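Local coordinates for genome polyprotein (Rhinovirus C, PDB 6KU8), which probably cleaves the viral polyprotein as a chymotrypsin-like 3C cysteine protease, and is captured here with the peptidomimetic inhibitor rupintrivir, at residues A[97-102]-A[121-126]. Sequence-based numbering, arbitrary orientation.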
# COMPACT_ATOMS: atom_id res chain seq x y z
N GLN A 97 -4.65 -7.90 -12.50
CA GLN A 97 -5.81 -7.23 -11.93
C GLN A 97 -7.03 -8.13 -12.05
O GLN A 97 -7.25 -8.75 -13.09
CB GLN A 97 -6.06 -5.91 -12.65
CG GLN A 97 -5.03 -4.84 -12.34
CD GLN A 97 -5.35 -3.54 -13.04
OE1 GLN A 97 -4.64 -3.14 -13.97
NE2 GLN A 97 -6.44 -2.90 -12.62
N ARG A 98 -7.81 -8.21 -10.98
CA ARG A 98 -9.02 -9.03 -10.95
C ARG A 98 -9.99 -8.42 -9.94
O ARG A 98 -9.62 -7.62 -9.08
CB ARG A 98 -8.70 -10.51 -10.61
CG ARG A 98 -7.20 -10.84 -10.35
CD ARG A 98 -6.63 -12.10 -11.12
NE ARG A 98 -6.36 -13.27 -10.26
CZ ARG A 98 -5.16 -13.83 -9.99
NH1 ARG A 98 -4.02 -13.38 -10.52
NH2 ARG A 98 -5.12 -14.88 -9.17
N GLU A 99 -11.27 -8.79 -10.06
CA GLU A 99 -12.25 -8.44 -9.04
C GLU A 99 -12.13 -9.37 -7.83
O GLU A 99 -11.91 -10.57 -7.98
CB GLU A 99 -13.66 -8.50 -9.63
CG GLU A 99 -14.78 -8.38 -8.61
CD GLU A 99 -16.15 -8.29 -9.25
OE1 GLU A 99 -16.23 -7.85 -10.42
OE2 GLU A 99 -17.15 -8.66 -8.60
N TRP A 100 -12.26 -8.80 -6.63
CA TRP A 100 -12.16 -9.55 -5.38
C TRP A 100 -13.37 -9.26 -4.53
O TRP A 100 -13.83 -8.11 -4.47
CB TRP A 100 -10.88 -9.20 -4.59
CG TRP A 100 -9.66 -9.49 -5.37
CD1 TRP A 100 -9.05 -8.66 -6.26
CD2 TRP A 100 -8.90 -10.71 -5.38
NE1 TRP A 100 -7.96 -9.29 -6.83
CE2 TRP A 100 -7.85 -10.55 -6.30
CE3 TRP A 100 -9.03 -11.93 -4.70
CZ2 TRP A 100 -6.92 -11.56 -6.55
CZ3 TRP A 100 -8.10 -12.93 -4.94
CH2 TRP A 100 -7.06 -12.74 -5.87
N SER A 101 -13.91 -10.28 -3.87
CA SER A 101 -15.00 -10.07 -2.94
C SER A 101 -14.50 -10.12 -1.49
O SER A 101 -13.43 -10.68 -1.19
CB SER A 101 -16.12 -11.11 -3.16
OG SER A 101 -15.65 -12.43 -2.98
N ASN A 102 -15.26 -9.49 -0.61
CA ASN A 102 -15.05 -9.57 0.83
C ASN A 102 -13.62 -9.17 1.23
O ASN A 102 -12.97 -9.81 2.05
CB ASN A 102 -15.38 -10.98 1.34
CG ASN A 102 -16.78 -11.42 0.95
OD1 ASN A 102 -16.97 -12.26 0.08
ND2 ASN A 102 -17.78 -10.85 1.61
N THR A 121 -16.46 -5.54 -2.14
CA THR A 121 -15.93 -5.94 -3.44
C THR A 121 -14.96 -4.90 -3.97
O THR A 121 -15.19 -3.69 -3.84
CB THR A 121 -17.07 -6.15 -4.44
OG1 THR A 121 -17.90 -7.22 -3.98
CG2 THR A 121 -16.54 -6.50 -5.83
N VAL A 122 -13.87 -5.38 -4.54
CA VAL A 122 -12.83 -4.54 -5.11
C VAL A 122 -12.78 -4.86 -6.60
O VAL A 122 -12.63 -6.02 -6.99
CB VAL A 122 -11.47 -4.81 -4.43
CG1 VAL A 122 -10.34 -4.13 -5.18
CG2 VAL A 122 -11.51 -4.43 -2.94
N ILE A 123 -12.91 -3.83 -7.44
CA ILE A 123 -12.99 -4.03 -8.88
C ILE A 123 -11.90 -3.26 -9.61
O ILE A 123 -11.63 -2.09 -9.27
CB ILE A 123 -14.38 -3.63 -9.43
CG1 ILE A 123 -14.52 -2.10 -9.39
CG2 ILE A 123 -15.49 -4.33 -8.67
CD1 ILE A 123 -15.83 -1.57 -9.95
N PRO A 124 -11.28 -3.84 -10.63
CA PRO A 124 -10.34 -3.06 -11.44
C PRO A 124 -11.07 -1.87 -12.05
O PRO A 124 -12.19 -2.00 -12.56
CB PRO A 124 -9.87 -4.05 -12.51
CG PRO A 124 -10.01 -5.39 -11.84
CD PRO A 124 -11.31 -5.25 -11.05
N TYR A 125 -10.46 -0.71 -11.95
CA TYR A 125 -11.14 0.51 -12.33
C TYR A 125 -10.37 1.37 -13.31
O TYR A 125 -10.95 2.29 -13.90
CB TYR A 125 -11.49 1.33 -11.07
CG TYR A 125 -12.49 2.44 -11.32
CD1 TYR A 125 -13.84 2.16 -11.54
CD2 TYR A 125 -12.09 3.77 -11.31
CE1 TYR A 125 -14.76 3.19 -11.76
CE2 TYR A 125 -13.00 4.80 -11.52
CZ TYR A 125 -14.33 4.50 -11.76
OH TYR A 125 -15.21 5.54 -11.97
N GLY A 126 -9.09 1.11 -13.53
CA GLY A 126 -8.37 1.84 -14.54
C GLY A 126 -7.67 3.08 -14.01
O GLY A 126 -7.17 3.09 -12.89
O HOH W 1 -17.82 -8.39 -1.42
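Pro-124 lays one edge of its ring over a face of the peptide linking Arg-98 to Glu-99, with CG 3.6 Å from Arg-98 C. At another edge of the proline, Gln-97 NE2 reaches CB at 3.6 Å, the two side chains passing in opposite senses. The carboxylate of Glu-99 has two methyls on one face: Ile-123 CG2 sits above it, 4.1 Å from Glu-99 CD, while Thr-121 CG2 lies near OE2. The extended Glu-99 chain (CG anti to the backbone N, chi1 170°) runs out beside Ile-123, pointing the same way, and passes the Thr-121 methyl at a slant. These contacts lie at the open end of the beta hairpin 100-107 with 115-130, in the C-terminal barrel of the chymotrypsin-like fold. Trp-100 and Val-122 form a hydrogen-bonded antiparallel pair: Trp-100 N donates to Val-122 O at 2.8 Å and Val-122 N to Trp-100 O at 2.7 Å. Each carbonyl also receives a CA-H, from Glu-99 and Thr-121 respectively. The Trp-100 side chain touches Pro-94, Asn-159 and Val-161. On the Asn-102 side of the pair, a water accepts from Asn-102 N (2.9 Å) and bonds Thr-121 OG1 (2.8 Å).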